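Local structure of SWD1-like protein (Myceliophthora thermophila, 6E29) at residues L259-D267 against I298-L306; L310-V319 against A331-W342. The protein probably serves as the Swd1 (Cps50) subunit of the COMPASS histone H3 methyltransferase, this chain being its WD-repeat beta-propeller domain. All blocks are in the same frame, centred on the assembly; numbering follows the deposited sequence.

Contact 1. Residues L259-D267 against I298-L306; sequences LPLEHKFQD and IWERGHGSL
Phe265 meets Trp299 where two neighbouring blades of the propeller abut, and the Phe265 side chain can be followed outward from CB. Phe265 CB lies over the six-membered ring of Trp299, a CH-pi contact 3.9 Å from its centroid. CG, 4.0 Å from Trp299 CG, is anti to the carbonyl carbon (chi1 -53°), which carries the phenyl ring alongside the indole, the two planes oblique at 41°. CD1 lies over the indole face, 3.3 Å from Trp299 CG, and CE1 has Trp299 CB beside it, with Gly304 O at the edge of the phenyl ring. CZ ends 4.3 Å from Arg301 CG. Leu306 CD1 packs on the opposite indole face. Nearer the surface, Gly304 CA lies over the face of the His263 imidazole, whose NE2 donates to Arg301 O (2.8 Å) from above that carbonyl's plane. Arg301 grips Glu262 side-on: NE to OE2 and NH2 to OE1, both 2.8 Å, each on a syn lone pair. Thr241 of strand 239-243 bonds Glu262 OE2 through OG1 and faces Glu262 and His263 in a classic beta bulge. Strand 261-265, the edge strand of one blade, lies against the end of strand 296-300 and the turn 301-304 of the next.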
loop_
_atom_site.group_PDB
_atom_site.type_symbol
_atom_site.label_atom_id
_atom_site.label_comp_id
_atom_site.label_asym_id
_atom_site.label_seq_id
_atom_site.Cartn_x
_atom_site.Cartn_y
_atom_site.Cartn_z
ATOM N N LEU B 259 -19.034 6.699 -0.764
ATOM C CA LEU B 259 -17.726 6.451 -1.364
ATOM C C LEU B 259 -17.948 6.193 -2.852
ATOM O O LEU B 259 -17.901 5.052 -3.320
ATOM C CB LEU B 259 -17.036 5.292 -0.653
ATOM C CG LEU B 259 -15.587 5.078 -1.061
ATOM C CD1 LEU B 259 -14.742 6.343 -0.845
ATOM C CD2 LEU B 259 -15.022 3.855 -0.313
ATOM N N PRO B 260 -18.232 7.234 -3.619
ATOM C CA PRO B 260 -18.697 7.009 -4.990
ATOM C C PRO B 260 -17.578 6.542 -5.912
ATOM O O PRO B 260 -16.419 6.971 -5.827
ATOM C CB PRO B 260 -19.280 8.370 -5.397
ATOM C CG PRO B 260 -18.579 9.352 -4.505
ATOM C CD PRO B 260 -18.290 8.654 -3.215
ATOM N N LEU B 261 -17.918 5.575 -6.750
ATOM C CA LEU B 261 -16.958 5.080 -7.735
ATOM C C LEU B 261 -16.687 6.144 -8.793
ATOM O O LEU B 261 -17.613 6.737 -9.357
ATOM C CB LEU B 261 -17.515 3.818 -8.387
ATOM C CG LEU B 261 -16.735 3.211 -9.529
ATOM C CD1 LEU B 261 -15.503 2.618 -8.937
ATOM C CD2 LEU B 261 -17.629 2.147 -10.192
ATOM N N GLU B 262 -15.420 6.355 -9.102
ATOM C CA GLU B 262 -15.040 7.274 -10.167
ATOM C C GLU B 262 -14.850 6.534 -11.493
ATOM O O GLU B 262 -15.636 6.713 -12.421
ATOM C CB GLU B 262 -13.767 8.025 -9.787
ATOM C CG GLU B 262 -13.430 9.088 -10.861
ATOM C CD GLU B 262 -12.068 9.731 -10.658
ATOM O OE1 GLU B 262 -11.978 10.997 -10.618
ATOM O OE2 GLU B 262 -11.112 8.938 -10.545
ATOM N N HIS B 263 -13.819 5.702 -11.601
ATOM C CA HIS B 263 -13.558 4.914 -12.800
ATOM C C HIS B 263 -13.295 3.457 -12.446
ATOM O O HIS B 263 -12.757 3.144 -11.380
ATOM C CB HIS B 263 -12.331 5.427 -13.584
ATOM C CG HIS B 263 -12.527 6.765 -14.213
ATOM N ND1 HIS B 263 -13.543 7.035 -15.094
ATOM C CD2 HIS B 263 -11.861 7.929 -14.038
ATOM C CE1 HIS B 263 -13.481 8.301 -15.463
ATOM N NE2 HIS B 263 -12.466 8.864 -14.838
ATOM N N LYS B 264 -13.628 2.575 -13.389
ATOM C CA LYS B 264 -13.187 1.179 -13.411
ATOM C C LYS B 264 -12.171 1.041 -14.533
ATOM O O LYS B 264 -12.420 1.518 -15.651
ATOM C CB LYS B 264 -14.340 0.215 -13.702
ATOM C CG LYS B 264 -15.241 -0.125 -12.532
ATOM C CD LYS B 264 -16.373 -1.011 -12.957
ATOM C CE LYS B 264 -17.223 -0.332 -14.004
ATOM N NZ LYS B 264 -18.306 -1.280 -14.436
ATOM N N PHE B 265 -11.068 0.353 -14.273
ATOM C CA PHE B 265 -10.070 0.103 -15.313
ATOM C C PHE B 265 -9.871 -1.397 -15.421
ATOM O O PHE B 265 -9.658 -2.068 -14.403
ATOM C CB PHE B 265 -8.736 0.767 -15.003
ATOM C CG PHE B 265 -8.829 2.214 -14.697
ATOM C CD1 PHE B 265 -8.849 3.143 -15.714
ATOM C CD2 PHE B 265 -8.885 2.662 -13.366
ATOM C CE1 PHE B 265 -8.934 4.506 -15.418
ATOM C CE2 PHE B 265 -8.954 4.017 -13.082
ATOM C CZ PHE B 265 -8.952 4.935 -14.124
ATOM N N GLN B 266 -9.960 -1.936 -16.644
ATOM C CA GLN B 266 -9.961 -3.389 -16.780
ATOM C C GLN B 266 -9.662 -3.736 -18.232
ATOM O O GLN B 266 -9.658 -2.868 -19.105
ATOM C CB GLN B 266 -11.298 -4.014 -16.363
ATOM C CG GLN B 266 -12.444 -3.596 -17.219
ATOM C CD GLN B 266 -13.745 -4.076 -16.664
ATOM O OE1 GLN B 266 -13.881 -5.247 -16.269
ATOM N NE2 GLN B 266 -14.716 -3.171 -16.588
ATOM N N ASP B 267 -9.395 -5.016 -18.474
ATOM C CA ASP B 267 -9.212 -5.534 -19.835
ATOM C C ASP B 267 -10.124 -6.750 -19.992
ATOM O O ASP B 267 -9.743 -7.866 -19.625
ATOM C CB ASP B 267 -7.741 -5.882 -20.117
ATOM C CG ASP B 267 -7.452 -6.091 -21.627
ATOM O OD1 ASP B 267 -6.432 -5.589 -22.169
ATOM O OD2 ASP B 267 -8.278 -6.732 -22.277
ATOM N N ILE B 298 -1.089 1.989 -18.563
ATOM C CA ILE B 298 -1.297 3.322 -17.977
ATOM C C ILE B 298 -2.623 3.880 -18.496
ATOM O O ILE B 298 -2.829 3.973 -19.710
ATOM C CB ILE B 298 -0.139 4.273 -18.310
ATOM C CG1 ILE B 298 1.209 3.644 -17.878
ATOM C CG2 ILE B 298 -0.335 5.596 -17.620
ATOM C CD1 ILE B 298 2.438 4.553 -18.271
ATOM N N TRP B 299 -3.532 4.202 -17.578
ATOM C CA TRP B 299 -4.789 4.878 -17.898
ATOM C C TRP B 299 -4.767 6.314 -17.367
ATOM O O TRP B 299 -4.030 6.639 -16.423
ATOM C CB TRP B 299 -5.977 4.154 -17.279
ATOM C CG TRP B 299 -6.183 2.759 -17.702
ATOM C CD1 TRP B 299 -7.030 2.313 -18.711
ATOM C CD2 TRP B 299 -5.631 1.581 -17.090
ATOM N NE1 TRP B 299 -6.999 0.951 -18.769
ATOM C CE2 TRP B 299 -6.159 0.467 -17.791
ATOM C CE3 TRP B 299 -4.748 1.358 -16.013
ATOM C CZ2 TRP B 299 -5.806 -0.855 -17.476
ATOM C CZ3 TRP B 299 -4.411 0.045 -15.683
ATOM C CH2 TRP B 299 -4.947 -1.049 -16.409
ATOM N N GLU B 300 -5.642 7.148 -17.915
ATOM C CA GLU B 300 -5.774 8.515 -17.431
ATOM C C GLU B 300 -7.126 8.672 -16.745
ATOM O O GLU B 300 -8.134 8.148 -17.217
ATOM C CB GLU B 300 -5.609 9.534 -18.579
ATOM C CG GLU B 300 -6.474 9.254 -19.786
ATOM C CD GLU B 300 -7.858 9.859 -19.618
ATOM O OE1 GLU B 300 -7.947 10.909 -18.914
ATOM O OE2 GLU B 300 -8.829 9.259 -20.142
ATOM N N ARG B 301 -7.142 9.383 -15.629
ATOM C CA ARG B 301 -8.334 9.502 -14.779
ATOM C C ARG B 301 -9.257 10.616 -15.203
ATOM O O ARG B 301 -10.362 10.724 -14.660
ATOM C CB ARG B 301 -7.937 9.803 -13.350
ATOM C CG ARG B 301 -7.435 8.650 -12.609
ATOM C CD ARG B 301 -7.287 9.017 -11.150
ATOM N NE ARG B 301 -8.408 9.806 -10.644
ATOM C CZ ARG B 301 -8.318 11.043 -10.170
ATOM N NH1 ARG B 301 -7.132 11.661 -10.117
ATOM N NH2 ARG B 301 -9.422 11.674 -9.765
ATOM N N GLY B 302 -8.807 11.483 -16.101
ATOM C CA GLY B 302 -9.693 12.504 -16.621
ATOM C C GLY B 302 -10.928 11.899 -17.254
ATOM O O GLY B 302 -12.055 12.310 -16.966
ATOM N N HIS B 303 -10.727 10.907 -18.123
ATOM C CA HIS B 303 -11.818 10.238 -18.807
ATOM C C HIS B 303 -11.782 8.737 -18.681
ATOM O O HIS B 303 -12.602 8.073 -19.308
ATOM C CB HIS B 303 -11.822 10.576 -20.307
ATOM C CG HIS B 303 -12.021 12.029 -20.592
ATOM N ND1 HIS B 303 -11.344 13.020 -19.909
ATOM C CD2 HIS B 303 -12.823 12.664 -21.477
ATOM C CE1 HIS B 303 -11.721 14.203 -20.353
ATOM N NE2 HIS B 303 -12.612 14.014 -21.313
ATOM N N GLY B 304 -10.839 8.177 -17.932
ATOM C CA GLY B 304 -10.776 6.738 -17.750
ATOM C C GLY B 304 -10.145 5.951 -18.883
ATOM O O GLY B 304 -10.122 4.715 -18.817
ATOM N N SER B 305 -9.594 6.612 -19.897
ATOM C CA SER B 305 -9.155 5.874 -21.069
ATOM C C SER B 305 -7.709 5.378 -20.918
ATOM O O SER B 305 -6.912 5.911 -20.135
ATOM C CB SER B 305 -9.291 6.744 -22.323
ATOM O OG SER B 305 -8.243 7.700 -22.357
ATOM N N LEU B 306 -7.397 4.313 -21.661
ATOM C CA LEU B 306 -6.051 3.753 -21.686
ATOM C C LEU B 306 -5.152 4.617 -22.566
ATOM O O LEU B 306 -5.490 4.894 -23.722
ATOM C CB LEU B 306 -6.092 2.305 -22.215
ATOM C CG LEU B 306 -4.760 1.542 -22.402
ATOM C CD1 LEU B 306 -4.141 1.196 -21.019
ATOM C CD2 LEU B 306 -4.874 0.271 -23.276
HETATM O O HOH W 1 -12.032 3.182 -17.781
HETATM O O HOH W 2 -8.095 -1.001 -20.274
#

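Contact 2. Residues L310-V319 against A331-W342; sequences LEGPKEEQGV and ACGLETGRINIW
Glu315 plants its carboxylate in the turn that follows strand 328-333. Its CG sits between the backbone N and the carbonyl carbon (chi1 79°), and the extended chain beyond carries the carboxylate across to the turn. OE1 accepts two backbone N-H groups, from Thr336 N at 2.8 Å on its syn lone pair and from Glu335 N at 2.9 Å, while OE2 accepts a hydrogen bond from Thr336 OG1 at 2.5 Å, also syn. The same OG1 accepts from Arg338 N, an ST turn. A leucine in place of Glu315 would probably leave the N-H groups of Glu335 and Thr336 without their acceptor and let the turn shift. Glu335 answers in the other direction, its OE2 accepting from Glu316 N (3.0 Å). Beyond this runs the hairpin ladder: Leu334 N to Glu316 O, Gly318 N to Cys332 O, and Cys332 N to Val319 O, with Gln317 and Gly333 an antiparallel non-hydrogen-bonded pair. A water accepts from Asn340 ND2 and lies within bonding distance of Gln317 OE1 and Ala331 O, while Asn340 OD1 is hydrogen-bonded to Thr22 OG1. Leu310 CD1 rests over the five-membered ring of Trp342, 3.5 Å from its centroid, and Gly312 CA approaches the indole edge; Glu17 accepts from NE1. Strand 317-322 edges the blade on the channel side; 328-333, 339-343 and, outermost, 19-23 follow outward.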
loop_
_atom_site.group_PDB
_atom_site.type_symbol
_atom_site.label_atom_id
_atom_site.label_comp_id
_atom_site.label_asym_id
_atom_site.label_seq_id
_atom_site.Cartn_x
_atom_site.Cartn_y
_atom_site.Cartn_z
ATOM N N LEU B 310 3.142 -0.321 -21.878
ATOM C CA LEU B 310 4.611 -0.418 -21.940
ATOM C C LEU B 310 5.016 -1.881 -22.025
ATOM O O LEU B 310 4.490 -2.707 -21.292
ATOM C CB LEU B 310 5.260 0.223 -20.711
ATOM C CG LEU B 310 4.901 1.690 -20.542
ATOM C CD1 LEU B 310 5.545 2.242 -19.258
ATOM C CD2 LEU B 310 5.238 2.510 -21.828
ATOM N N GLU B 311 5.939 -2.205 -22.932
ATOM C CA GLU B 311 6.511 -3.549 -22.974
ATOM C C GLU B 311 7.876 -3.640 -22.289
ATOM O O GLU B 311 8.193 -4.673 -21.691
ATOM C CB GLU B 311 6.607 -4.019 -24.426
ATOM C CG GLU B 311 5.218 -3.992 -25.102
ATOM C CD GLU B 311 5.017 -5.092 -26.140
ATOM O OE1 GLU B 311 4.650 -4.778 -27.294
ATOM O OE2 GLU B 311 5.227 -6.276 -25.809
ATOM N N GLY B 312 8.672 -2.570 -22.317
ATOM C CA GLY B 312 9.955 -2.553 -21.652
ATOM C C GLY B 312 10.719 -3.816 -21.944
ATOM O O GLY B 312 10.777 -4.259 -23.088
ATOM N N PRO B 313 11.228 -4.475 -20.908
ATOM C CA PRO B 313 11.922 -5.746 -21.129
ATOM C C PRO B 313 10.995 -6.947 -21.296
ATOM O O PRO B 313 9.769 -6.845 -21.422
ATOM C CB PRO B 313 12.797 -5.879 -19.878
ATOM C CG PRO B 313 12.061 -5.163 -18.828
ATOM C CD PRO B 313 11.361 -4.005 -19.515
ATOM N N LYS B 314 11.576 -8.125 -21.332
ATOM C CA LYS B 314 10.675 -9.251 -21.475
ATOM C C LYS B 314 10.440 -9.910 -20.128
ATOM O O LYS B 314 10.617 -11.126 -20.011
ATOM C CB LYS B 314 11.218 -10.256 -22.506
ATOM C CG LYS B 314 12.692 -10.649 -22.361
ATOM C CD LYS B 314 13.064 -11.849 -23.267
ATOM C CE LYS B 314 14.516 -11.735 -23.744
ATOM N NZ LYS B 314 14.736 -10.543 -24.639
ATOM N N GLU B 315 10.039 -9.161 -19.093
ATOM C CA GLU B 315 9.735 -9.906 -17.884
ATOM C C GLU B 315 8.498 -9.381 -17.180
ATOM O O GLU B 315 8.123 -8.205 -17.283
ATOM C CB GLU B 315 10.933 -9.973 -16.913
ATOM C CG GLU B 315 11.190 -8.756 -16.081
ATOM C CD GLU B 315 12.347 -8.946 -15.112
ATOM O OE1 GLU B 315 12.278 -9.805 -14.203
ATOM O OE2 GLU B 315 13.365 -8.245 -15.310
ATOM N N GLU B 316 7.863 -10.303 -16.472
ATOM C CA GLU B 316 6.749 -9.933 -15.612
ATOM C C GLU B 316 7.192 -8.900 -14.570
ATOM O O GLU B 316 8.246 -9.037 -13.947
ATOM C CB GLU B 316 6.201 -11.189 -14.919
ATOM C CG GLU B 316 4.808 -10.973 -14.323
ATOM C CD GLU B 316 4.182 -12.236 -13.734
ATOM O OE1 GLU B 316 3.244 -12.113 -12.884
ATOM O OE2 GLU B 316 4.632 -13.349 -14.125
ATOM N N GLN B 317 6.361 -7.862 -14.362
ATOM C CA GLN B 317 6.671 -6.791 -13.425
ATOM C C GLN B 317 5.803 -6.914 -12.166
ATOM O O GLN B 317 4.647 -7.336 -12.225
ATOM C CB GLN B 317 6.428 -5.418 -14.065
ATOM C CG GLN B 317 7.169 -5.251 -15.391
ATOM C CD GLN B 317 8.658 -5.104 -15.168
ATOM O OE1 GLN B 317 9.087 -4.613 -14.132
ATOM N NE2 GLN B 317 9.447 -5.531 -16.132
ATOM N N GLY B 318 6.371 -6.529 -11.024
ATOM C CA GLY B 318 5.660 -6.562 -9.765
ATOM C C GLY B 318 5.296 -5.188 -9.265
ATOM O O GLY B 318 4.415 -4.512 -9.821
ATOM N N VAL B 319 5.946 -4.763 -8.171
ATOM C CA VAL B 319 5.569 -3.486 -7.547
ATOM C C VAL B 319 5.954 -2.357 -8.469
ATOM O O VAL B 319 7.067 -2.352 -9.012
ATOM C CB VAL B 319 6.264 -3.323 -6.185
ATOM C CG1 VAL B 319 6.315 -1.836 -5.735
ATOM C CG2 VAL B 319 5.527 -4.175 -5.132
ATOM N N ALA B 331 9.600 0.264 -11.807
ATOM C CA ALA B 331 8.979 -1.058 -11.668
ATOM C C ALA B 331 10.011 -2.117 -11.303
ATOM O O ALA B 331 11.150 -2.068 -11.761
ATOM C CB ALA B 331 8.261 -1.469 -12.952
ATOM N N CYS B 332 9.605 -3.084 -10.477
ATOM C CA CYS B 332 10.441 -4.188 -10.033
ATOM C C CYS B 332 10.118 -5.388 -10.881
ATOM O O CYS B 332 8.960 -5.815 -10.926
ATOM C CB CYS B 332 10.158 -4.522 -8.566
ATOM S SG CYS B 332 10.357 -3.111 -7.486
ATOM N N GLY B 333 11.138 -5.957 -11.527
ATOM C CA GLY B 333 10.934 -7.197 -12.264
ATOM C C GLY B 333 10.845 -8.395 -11.322
ATOM O O GLY B 333 11.659 -8.549 -10.406
ATOM N N LEU B 334 9.840 -9.245 -11.559
ATOM C CA LEU B 334 9.652 -10.432 -10.727
ATOM C C LEU B 334 10.726 -11.475 -10.959
ATOM O O LEU B 334 11.016 -12.255 -10.050
ATOM C CB LEU B 334 8.297 -11.068 -10.998
ATOM C CG LEU B 334 7.106 -10.226 -10.543
ATOM C CD1 LEU B 334 5.832 -10.962 -10.912
ATOM C CD2 LEU B 334 7.137 -9.913 -9.019
ATOM N N GLU B 335 11.283 -11.547 -12.175
ATOM C CA GLU B 335 12.226 -12.610 -12.509
ATOM C C GLU B 335 13.668 -12.229 -12.181
ATOM O O GLU B 335 14.430 -13.064 -11.673
ATOM C CB GLU B 335 12.105 -12.999 -13.998
ATOM C CG GLU B 335 10.772 -13.690 -14.382
ATOM C CD GLU B 335 10.387 -13.536 -15.877
ATOM O OE1 GLU B 335 11.145 -14.044 -16.754
ATOM O OE2 GLU B 335 9.333 -12.892 -16.168
ATOM N N THR B 336 14.056 -10.988 -12.455
ATOM C CA THR B 336 15.431 -10.528 -12.270
ATOM C C THR B 336 15.624 -9.680 -11.028
ATOM O O THR B 336 16.767 -9.512 -10.583
ATOM C CB THR B 336 15.876 -9.686 -13.465
ATOM O OG1 THR B 336 15.102 -8.475 -13.493
ATOM C CG2 THR B 336 15.744 -10.493 -14.780
ATOM N N GLY B 337 14.536 -9.146 -10.480
ATOM C CA GLY B 337 14.577 -8.163 -9.420
ATOM C C GLY B 337 15.209 -6.841 -9.782
ATOM O O GLY B 337 15.525 -6.067 -8.876
ATOM N N ARG B 338 15.405 -6.550 -11.071
ATOM C CA ARG B 338 15.911 -5.244 -11.453
ATOM C C ARG B 338 14.845 -4.174 -11.287
ATOM O O ARG B 338 13.654 -4.433 -11.460
ATOM C CB ARG B 338 16.345 -5.256 -12.906
ATOM C CG ARG B 338 17.557 -6.114 -13.087
ATOM C CD ARG B 338 18.233 -5.829 -14.376
ATOM N NE ARG B 338 17.591 -6.476 -15.505
ATOM C CZ ARG B 338 17.957 -7.660 -15.982
ATOM N NH1 ARG B 338 18.934 -8.350 -15.390
ATOM N NH2 ARG B 338 17.336 -8.162 -17.039
ATOM N N ILE B 339 15.289 -2.924 -11.109
ATOM C CA ILE B 339 14.357 -1.806 -11.109
ATOM C C ILE B 339 14.552 -1.043 -12.403
ATOM O O ILE B 339 15.639 -0.498 -12.654
ATOM C CB ILE B 339 14.548 -0.862 -9.909
ATOM C CG1 ILE B 339 14.389 -1.620 -8.593
ATOM C CG2 ILE B 339 13.518 0.275 -10.020
ATOM C CD1 ILE B 339 15.075 -0.921 -7.408
ATOM N N ASN B 340 13.502 -0.985 -13.217
ATOM C CA ASN B 340 13.508 -0.163 -14.418
ATOM C C ASN B 340 12.701 1.105 -14.200
ATOM O O ASN B 340 11.623 1.060 -13.601
ATOM C CB ASN B 340 12.933 -0.928 -15.604
ATOM C CG ASN B 340 13.902 -1.927 -16.145
ATOM O OD1 ASN B 340 14.802 -1.570 -16.911
ATOM N ND2 ASN B 340 13.755 -3.190 -15.739
ATOM N N ILE B 341 13.190 2.218 -14.737
ATOM C CA ILE B 341 12.505 3.511 -14.608
ATOM C C ILE B 341 12.217 4.043 -15.996
ATOM O O ILE B 341 13.154 4.268 -16.803
ATOM C CB ILE B 341 13.322 4.531 -13.808
ATOM C CG1 ILE B 341 13.595 4.020 -12.395
ATOM C CG2 ILE B 341 12.567 5.838 -13.765
ATOM C CD1 ILE B 341 14.592 4.923 -11.667
ATOM N N TRP B 342 10.932 4.157 -16.311
ATOM C CA TRP B 342 10.459 4.713 -17.570
ATOM C C TRP B 342 10.246 6.204 -17.447
ATOM O O TRP B 342 9.687 6.669 -16.456
ATOM C CB TRP B 342 9.085 4.141 -17.964
ATOM C CG TRP B 342 9.083 2.814 -18.564
ATOM C CD1 TRP B 342 8.953 2.507 -19.899
ATOM C CD2 TRP B 342 9.172 1.567 -17.874
ATOM N NE1 TRP B 342 8.955 1.148 -20.071
ATOM C CE2 TRP B 342 9.098 0.542 -18.854
ATOM C CE3 TRP B 342 9.323 1.211 -16.533
ATOM C CZ2 TRP B 342 9.179 -0.801 -18.531
ATOM C CZ3 TRP B 342 9.394 -0.112 -16.216
ATOM C CH2 TRP B 342 9.304 -1.113 -17.205
HETATM O O HOH W 3 11.610 -4.094 -13.918
#

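Contact 1 and contact 2 illustrate two levels of propeller construction: the first joins one blade to the next, whereas the second combines the internal pairing of a blade with the linker that enters it. Their centres lie about 23 Å apart, and each is about 19 Å from the centre of the chain. In sequence they follow in series, and the sheet with strands 296-300 and 306-310 connects them, since Ile298 CD1 of contact 1 packs 4.0 Å from Leu310 CD1 of contact 2. In the blade of contact 2, strand 19-23 lies beside strand 339-343, so the chain's two ends close the ring together, the usual velcro closure of a WD propeller.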